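Galactonate dehydratase (Zobellia galactanivorans, PDB 5OLC) is an enolase-superfamily enzyme of the mandelate racemase / muconate lactonizing type, joining a capping N-terminal domain to a TIM-barrel-like C-terminal domain. Local coordinates at residues L155-A160 / R190-P195; K184-I189 / L199-N204. One frame throughout, in Å; residues are numbered along the deposited sequence.

Contact 1 of 2, residues L155-A160 / R190-P195; sequences LLVEEA and RKAIGP
Two neighbouring helices on the outside of the enolase-type barrel, 154-165 and 179-193, meet here through apolar side chains, two of them alanines: V157 meets A192, and A160 meets I193. The closer pair is V157 CG1 against A192 CB, 3.6 Å apart. V157 places that methyl by setting CG1 anti to its backbone N (chi1 -180°), while A192 sends its CB directly at the opposing helix. One turn further along helix 154-165, A160 CB points at the last turn of the other helix and rests on I193 CG2 at 4.1 Å. The gamma methyl of I193, not its longer CG1-CD1 arm, does the touching. With alanines at two of the four positions the backbones come close, the CA atoms of V157 and A192 lying 6.5 Å apart, yet the two segments bury just 126 Å² and no hydrogen bond joins them. Helix 179-193 ends at this point, as G194 turns out of the helical path with positive phi. The I193 carbonyl O, near that end, accepts a hydrogen bond from K164 NZ, a second tie back to helix 154-165. A160 and I193 are buried, with strand 198-202 next to I193, whereas V157 and A192 lie nearer the surface.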
ATOM      1  N   LEU A 155      20.293 -44.525 -14.407  1.00101.31           N
ATOM      2  CA  LEU A 155      21.577 -44.170 -13.805  1.00100.34           C
ATOM      3  C   LEU A 155      21.371 -43.205 -12.645  1.00102.89           C
ATOM      4  O   LEU A 155      22.125 -43.271 -11.672  1.00102.64           O
ATOM      5  CB  LEU A 155      22.522 -43.553 -14.837  1.00100.29           C
ATOM      6  N   LEU A 156      20.338 -42.323 -12.740  1.00 97.76           N
ATOM      7  CA  LEU A 156      19.960 -41.347 -11.710  1.00 96.60           C
ATOM      8  C   LEU A 156      19.527 -42.055 -10.418  1.00100.42           C
ATOM      9  O   LEU A 156      19.922 -41.635  -9.328  1.00100.65           O
ATOM     10  CB  LEU A 156      18.845 -40.423 -12.222  1.00 96.24           C
ATOM     11  N   VAL A 157      18.754 -43.155 -10.558  1.00 96.20           N
ATOM     12  CA  VAL A 157      18.246 -44.010  -9.475  1.00 95.55           C
ATOM     13  C   VAL A 157      19.426 -44.625  -8.695  1.00 98.71           C
ATOM     14  O   VAL A 157      19.413 -44.627  -7.465  1.00 97.97           O
ATOM     15  CB  VAL A 157      17.280 -45.094 -10.037  1.00 99.18           C
ATOM     16  CG1 VAL A 157      16.739 -45.995  -8.931  1.00 98.79           C
ATOM     17  CG2 VAL A 157      16.130 -44.462 -10.821  1.00 98.93           C
ATOM     18  N   GLU A 158      20.454 -45.095  -9.423  1.00 95.02           N
ATOM     19  CA  GLU A 158      21.667 -45.698  -8.866  1.00 94.63           C
ATOM     20  C   GLU A 158      22.495 -44.684  -8.067  1.00 96.57           C
ATOM     21  O   GLU A 158      22.951 -45.015  -6.970  1.00 95.68           O
ATOM     22  CB  GLU A 158      22.509 -46.319  -9.991  1.00 96.18           C
ATOM     23  CG  GLU A 158      23.231 -47.590  -9.593  1.00107.09           C
ATOM     24  CD  GLU A 158      24.511 -47.808 -10.376  1.00129.43           C
ATOM     25  OE1 GLU A 158      25.498 -47.076 -10.131  1.00127.44           O
ATOM     26  OE2 GLU A 158      24.524 -48.704 -11.249  1.00124.05           O
ATOM     27  N   GLU A 159      22.667 -43.448  -8.612  1.00 92.13           N
ATOM     28  CA  GLU A 159      23.395 -42.329  -7.996  1.00 91.32           C
ATOM     29  C   GLU A 159      22.735 -41.957  -6.662  1.00 94.40           C
ATOM     30  O   GLU A 159      23.435 -41.698  -5.682  1.00 93.75           O
ATOM     31  CB  GLU A 159      23.407 -41.116  -8.951  1.00 92.51           C
ATOM     32  CG  GLU A 159      24.238 -39.930  -8.481  1.00 99.61           C
ATOM     33  CD  GLU A 159      23.880 -38.597  -9.111  1.00110.64           C
ATOM     34  OE1 GLU A 159      22.680 -38.241  -9.124  1.00106.79           O
ATOM     35  OE2 GLU A 159      24.808 -37.886  -9.556  1.00 97.88           O
ATOM     36  N   ALA A 160      21.385 -41.966  -6.630  1.00 90.50           N
ATOM     37  CA  ALA A 160      20.564 -41.684  -5.455  1.00 89.82           C
ATOM     38  C   ALA A 160      20.730 -42.778  -4.405  1.00 92.64           C
ATOM     39  O   ALA A 160      20.968 -42.464  -3.239  1.00 92.12           O
ATOM     40  CB  ALA A 160      19.108 -41.577  -5.859  1.00 90.51           C
ATOM     41  N   ARG A 190      12.081 -41.081  -5.648  1.00 87.67           N
ATOM     42  CA  ARG A 190      11.326 -41.209  -4.397  1.00 87.35           C
ATOM     43  C   ARG A 190      11.050 -42.685  -4.083  1.00 91.55           C
ATOM     44  O   ARG A 190      11.136 -43.079  -2.918  1.00 91.07           O
ATOM     45  CB  ARG A 190      10.025 -40.397  -4.444  1.00 87.18           C
ATOM     46  N   LYS A 191      10.776 -43.503  -5.131  1.00 87.89           N
ATOM     47  CA  LYS A 191      10.537 -44.944  -5.021  1.00 87.65           C
ATOM     48  C   LYS A 191      11.799 -45.675  -4.524  1.00 91.76           C
ATOM     49  O   LYS A 191      11.701 -46.587  -3.699  1.00 91.07           O
ATOM     50  CB  LYS A 191      10.096 -45.503  -6.378  1.00 89.99           C
ATOM     51  CG  LYS A 191       8.811 -46.317  -6.318  1.00102.76           C
ATOM     52  CD  LYS A 191       8.194 -46.547  -7.704  1.00112.83           C
ATOM     53  CE  LYS A 191       8.826 -47.666  -8.506  1.00121.92           C
ATOM     54  NZ  LYS A 191       8.431 -49.012  -8.001  1.00129.32           N
ATOM     55  N   ALA A 192      12.977 -45.243  -5.006  1.00 88.71           N
ATOM     56  CA  ALA A 192      14.268 -45.814  -4.639  1.00 89.20           C
ATOM     57  C   ALA A 192      14.710 -45.445  -3.223  1.00 96.26           C
ATOM     58  O   ALA A 192      15.053 -46.337  -2.442  1.00 95.67           O
ATOM     59  CB  ALA A 192      15.323 -45.392  -5.640  1.00 89.75           C
ATOM     60  N   ILE A 193      14.709 -44.132  -2.895  1.00 95.50           N
ATOM     61  CA  ILE A 193      15.144 -43.589  -1.595  1.00 96.26           C
ATOM     62  C   ILE A 193      14.158 -43.904  -0.448  1.00101.10           C
ATOM     63  O   ILE A 193      14.545 -43.856   0.719  1.00100.68           O
ATOM     64  CB  ILE A 193      15.488 -42.063  -1.662  1.00 99.36           C
ATOM     65  CG1 ILE A 193      14.237 -41.190  -1.973  1.00100.06           C
ATOM     66  CG2 ILE A 193      16.644 -41.801  -2.641  1.00 99.30           C
ATOM     67  CD1 ILE A 193      14.294 -39.711  -1.527  1.00109.42           C
ATOM     68  N   GLY A 194      12.912 -44.210  -0.793  1.00 98.22           N
ATOM     69  CA  GLY A 194      11.870 -44.501   0.182  1.00 98.31           C
ATOM     70  C   GLY A 194      11.308 -43.241   0.816  1.00102.61           C
ATOM     71  O   GLY A 194      11.547 -42.134   0.316  1.00102.54           O
ATOM     72  N   PRO A 195      10.578 -43.364   1.944  1.00 98.91           N
ATOM     73  CA  PRO A 195       9.996 -42.166   2.565  1.00 98.74           C
ATOM     74  C   PRO A 195      10.876 -41.428   3.583  1.00102.26           C
ATOM     75  O   PRO A 195      10.632 -40.245   3.844  1.00102.14           O
ATOM     76  CB  PRO A 195       8.724 -42.708   3.219  1.00100.48           C
ATOM     77  CG  PRO A 195       9.023 -44.143   3.517  1.00104.58           C
ATOM     78  CD  PRO A 195      10.179 -44.590   2.669  1.00100.09           C
TER

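Contact 2 of 2, residues K184-I189 / L199-N204; sequences KYIAAI and LMIDSN
Helix 184-189 runs nearly antiparallel to strand 199-202, at 158° between their directions and with the axes 10.7 Å apart at closest approach, as expected of a helix and the strand that follows it in a beta-alpha-beta unit. Four buried aliphatic side chains meet between them, I186 and I189 from the helix and L199 and I201 from the strand, whose CB atoms all point across the interface. I189 and L199 fit together branch by branch. I189 CD1 meets L199 CD1 at 3.8 Å, and I189 CG2 meets the other leucine methyl, L199 CD2, also at 3.8 Å, so both ends of the leucine fork are engaged by one isoleucine. CG1 of I189 stands anti to its backbone N (chi1 -176°), which carries the CD1 arm along to L199 CD1. I186 and I201 instead lie about perpendicular, the I186 CD1 end reaching I201 CG2 at 4.0 Å. I186 CG2 adds a looser touch on L199 CD2 at 4.4 Å, linking the two pairs. The contact buries 188 Å² and is wholly apolar. Strand 198-202 is held in the parallel barrel sheet between 170-174 and 224-228 through backbone hydrogen bonds of M200 with T171 and M173 and of I201 with W226 and E228. M173 of strand 170-174 packs against I186, I189 and I201, while L215 of the next helix, 209-219, touches I186 and I201, so the contact belongs to the continuous layer between barrel strands and outer helices.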
ATOM      1  N   LYS A 184       8.101 -37.971 -13.926  1.00 93.60           N
ATOM      2  CA  LYS A 184       8.409 -39.371 -14.211  1.00 93.51           C
ATOM      3  C   LYS A 184       9.666 -39.790 -13.420  1.00 97.06           C
ATOM      4  O   LYS A 184       9.697 -40.884 -12.846  1.00 96.68           O
ATOM      5  CB  LYS A 184       8.611 -39.542 -15.732  1.00 96.63           C
ATOM      6  CG  LYS A 184       9.116 -40.902 -16.211  1.00113.97           C
ATOM      7  CD  LYS A 184       9.910 -40.717 -17.497  1.00126.32           C
ATOM      8  CE  LYS A 184      10.447 -42.001 -18.072  1.00139.97           C
ATOM      9  NZ  LYS A 184      11.520 -41.729 -19.067  1.00148.44           N
ATOM     10  N   TYR A 185      10.687 -38.906 -13.379  1.00 92.83           N
ATOM     11  CA  TYR A 185      11.963 -39.140 -12.694  1.00 91.93           C
ATOM     12  C   TYR A 185      11.894 -38.920 -11.174  1.00 93.78           C
ATOM     13  O   TYR A 185      12.505 -39.696 -10.435  1.00 92.93           O
ATOM     14  CB  TYR A 185      13.095 -38.317 -13.334  1.00 93.08           C
ATOM     15  CG  TYR A 185      13.492 -38.734 -14.741  1.00 95.12           C
ATOM     16  CD1 TYR A 185      13.128 -39.977 -15.257  1.00 97.32           C
ATOM     17  CD2 TYR A 185      14.280 -37.908 -15.535  1.00 96.00           C
ATOM     18  CE1 TYR A 185      13.498 -40.365 -16.544  1.00 98.82           C
ATOM     19  CE2 TYR A 185      14.673 -38.292 -16.818  1.00 96.88           C
ATOM     20  CZ  TYR A 185      14.280 -39.522 -17.320  1.00104.78           C
ATOM     21  OH  TYR A 185      14.658 -39.897 -18.589  1.00105.21           O
ATOM     22  N   ILE A 186      11.143 -37.884 -10.709  1.00 89.20           N
ATOM     23  CA  ILE A 186      10.922 -37.566  -9.288  1.00 88.53           C
ATOM     24  C   ILE A 186      10.223 -38.760  -8.626  1.00 92.50           C
ATOM     25  O   ILE A 186      10.567 -39.132  -7.504  1.00 91.98           O
ATOM     26  CB  ILE A 186      10.167 -36.220  -9.067  1.00 91.48           C
ATOM     27  CG1 ILE A 186      10.958 -35.030  -9.650  1.00 91.91           C
ATOM     28  CG2 ILE A 186       9.867 -35.974  -7.573  1.00 92.48           C
ATOM     29  CD1 ILE A 186      10.121 -33.822 -10.066  1.00 99.98           C
ATOM     30  N   ALA A 187       9.278 -39.390  -9.359  1.00 89.01           N
ATOM     31  CA  ALA A 187       8.553 -40.580  -8.914  1.00 88.39           C
ATOM     32  C   ALA A 187       9.515 -41.755  -8.723  1.00 91.62           C
ATOM     33  O   ALA A 187       9.403 -42.472  -7.729  1.00 90.38           O
ATOM     34  CB  ALA A 187       7.487 -40.945  -9.933  1.00 89.12           C
ATOM     35  N   ALA A 188      10.477 -41.921  -9.665  1.00 88.70           N
ATOM     36  CA  ALA A 188      11.477 -42.991  -9.678  1.00 88.46           C
ATOM     37  C   ALA A 188      12.469 -42.888  -8.527  1.00 92.71           C
ATOM     38  O   ALA A 188      12.733 -43.898  -7.870  1.00 92.71           O
ATOM     39  CB  ALA A 188      12.212 -43.006 -11.006  1.00 89.07           C
ATOM     40  N   ILE A 189      13.006 -41.674  -8.279  1.00 88.68           N
ATOM     41  CA  ILE A 189      13.978 -41.423  -7.211  1.00 87.95           C
ATOM     42  C   ILE A 189      13.326 -41.595  -5.835  1.00 91.66           C
ATOM     43  O   ILE A 189      13.929 -42.247  -4.980  1.00 91.34           O
ATOM     44  CB  ILE A 189      14.737 -40.074  -7.390  1.00 90.72           C
ATOM     45  CG1 ILE A 189      15.830 -39.870  -6.318  1.00 90.62           C
ATOM     46  CG2 ILE A 189      13.791 -38.887  -7.468  1.00 91.57           C
ATOM     47  CD1 ILE A 189      16.860 -38.796  -6.645  1.00 95.98           C
ATOM     48  N   LEU A 199      14.132 -35.096  -0.043  1.00 73.79           N
ATOM     49  CA  LEU A 199      14.416 -34.882  -1.456  1.00 72.24           C
ATOM     50  C   LEU A 199      13.991 -33.468  -1.888  1.00 72.35           C
ATOM     51  O   LEU A 199      12.871 -33.050  -1.594  1.00 72.18           O
ATOM     52  CB  LEU A 199      13.702 -35.984  -2.276  1.00 72.31           C
ATOM     53  CG  LEU A 199      13.767 -35.931  -3.799  1.00 77.19           C
ATOM     54  CD1 LEU A 199      15.145 -36.323  -4.315  1.00 77.69           C
ATOM     55  CD2 LEU A 199      12.736 -36.848  -4.392  1.00 80.22           C
ATOM     56  N   MET A 200      14.894 -32.738  -2.576  1.00 65.47           N
ATOM     57  CA  MET A 200      14.653 -31.369  -3.067  1.00 63.62           C
ATOM     58  C   MET A 200      14.838 -31.294  -4.587  1.00 67.98           C
ATOM     59  O   MET A 200      15.677 -32.012  -5.127  1.00 67.88           O
ATOM     60  CB  MET A 200      15.588 -30.350  -2.386  1.00 64.83           C
ATOM     61  CG  MET A 200      15.444 -30.273  -0.882  1.00 66.98           C
ATOM     62  SD  MET A 200      16.400 -31.518   0.026  1.00 69.62           S
ATOM     63  CE  MET A 200      17.976 -30.866  -0.117  1.00 65.65           C
ATOM     64  N   ILE A 201      14.077 -30.410  -5.264  1.00 64.88           N
ATOM     65  CA  ILE A 201      14.143 -30.217  -6.716  1.00 65.37           C
ATOM     66  C   ILE A 201      14.730 -28.831  -7.077  1.00 72.28           C
ATOM     67  O   ILE A 201      14.420 -27.838  -6.415  1.00 71.89           O
ATOM     68  CB  ILE A 201      12.786 -30.510  -7.424  1.00 68.28           C
ATOM     69  CG1 ILE A 201      11.634 -29.646  -6.867  1.00 68.47           C
ATOM     70  CG2 ILE A 201      12.449 -31.996  -7.315  1.00 69.27           C
ATOM     71  CD1 ILE A 201      10.454 -29.430  -7.800  1.00 71.66           C
ATOM     72  N   ASP A 202      15.607 -28.784  -8.102  1.00 70.58           N
ATOM     73  CA  ASP A 202      16.263 -27.561  -8.563  1.00 71.09           C
ATOM     74  C   ASP A 202      16.047 -27.355 -10.062  1.00 77.01           C
ATOM     75  O   ASP A 202      16.574 -28.114 -10.878  1.00 76.88           O
ATOM     76  CB  ASP A 202      17.760 -27.587  -8.208  1.00 73.32           C
ATOM     77  CG  ASP A 202      18.570 -26.357  -8.613  1.00 88.68           C
ATOM     78  OD1 ASP A 202      17.954 -25.289  -8.887  1.00 88.91           O
ATOM     79  OD2 ASP A 202      19.820 -26.451  -8.633  1.00 97.82           O
ATOM     80  N   SER A 203      15.279 -26.313 -10.418  1.00 75.41           N
ATOM     81  CA  SER A 203      14.949 -25.974 -11.799  1.00 75.95           C
ATOM     82  C   SER A 203      16.095 -25.313 -12.542  1.00 82.47           C
ATOM     83  O   SER A 203      16.323 -25.643 -13.703  1.00 82.16           O
ATOM     84  CB  SER A 203      13.716 -25.075 -11.847  1.00 79.03           C
ATOM     85  OG  SER A 203      13.560 -24.437 -13.105  1.00 86.93           O
ATOM     86  N   ASN A 204      16.804 -24.373 -11.875  1.00 81.42           N
ATOM     87  CA  ASN A 204      17.871 -23.518 -12.420  1.00 82.58           C
ATOM     88  C   ASN A 204      17.201 -22.518 -13.352  1.00 89.02           C
ATOM     89  O   ASN A 204      17.608 -22.375 -14.509  1.00 88.86           O
ATOM     90  CB  ASN A 204      18.990 -24.297 -13.154  1.00 85.32           C
ATOM     91  CG  ASN A 204      19.476 -25.532 -12.448  1.00118.60           C
ATOM     92  OD1 ASN A 204      19.310 -26.665 -12.930  1.00114.35           O
ATOM     93  ND2 ASN A 204      20.115 -25.334 -11.301  1.00111.20           N
TER

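From the N terminus, the chain passes helix 154-165, strand 170-174, helix 179-193 and strand 198-202. Contact 1 closes the longer loop, from 155-160 to 190-195 around strand 170-174; contact 2 closes the shorter one, from 184-189 to 199-204 around the end of helix 179-193. Their segments alternate, so the loops cross rather than nest. Both draw on helix 179-193, which contact 1 joins to the preceding helix and contact 2 to the following strand. With centres 10 Å apart, they merge directly: A160 CB lies 3.7 Å from I189 CD1, and I193 CD1 lies 3.8 Å from L199 CB, uniting helix-helix and helix-strand packing.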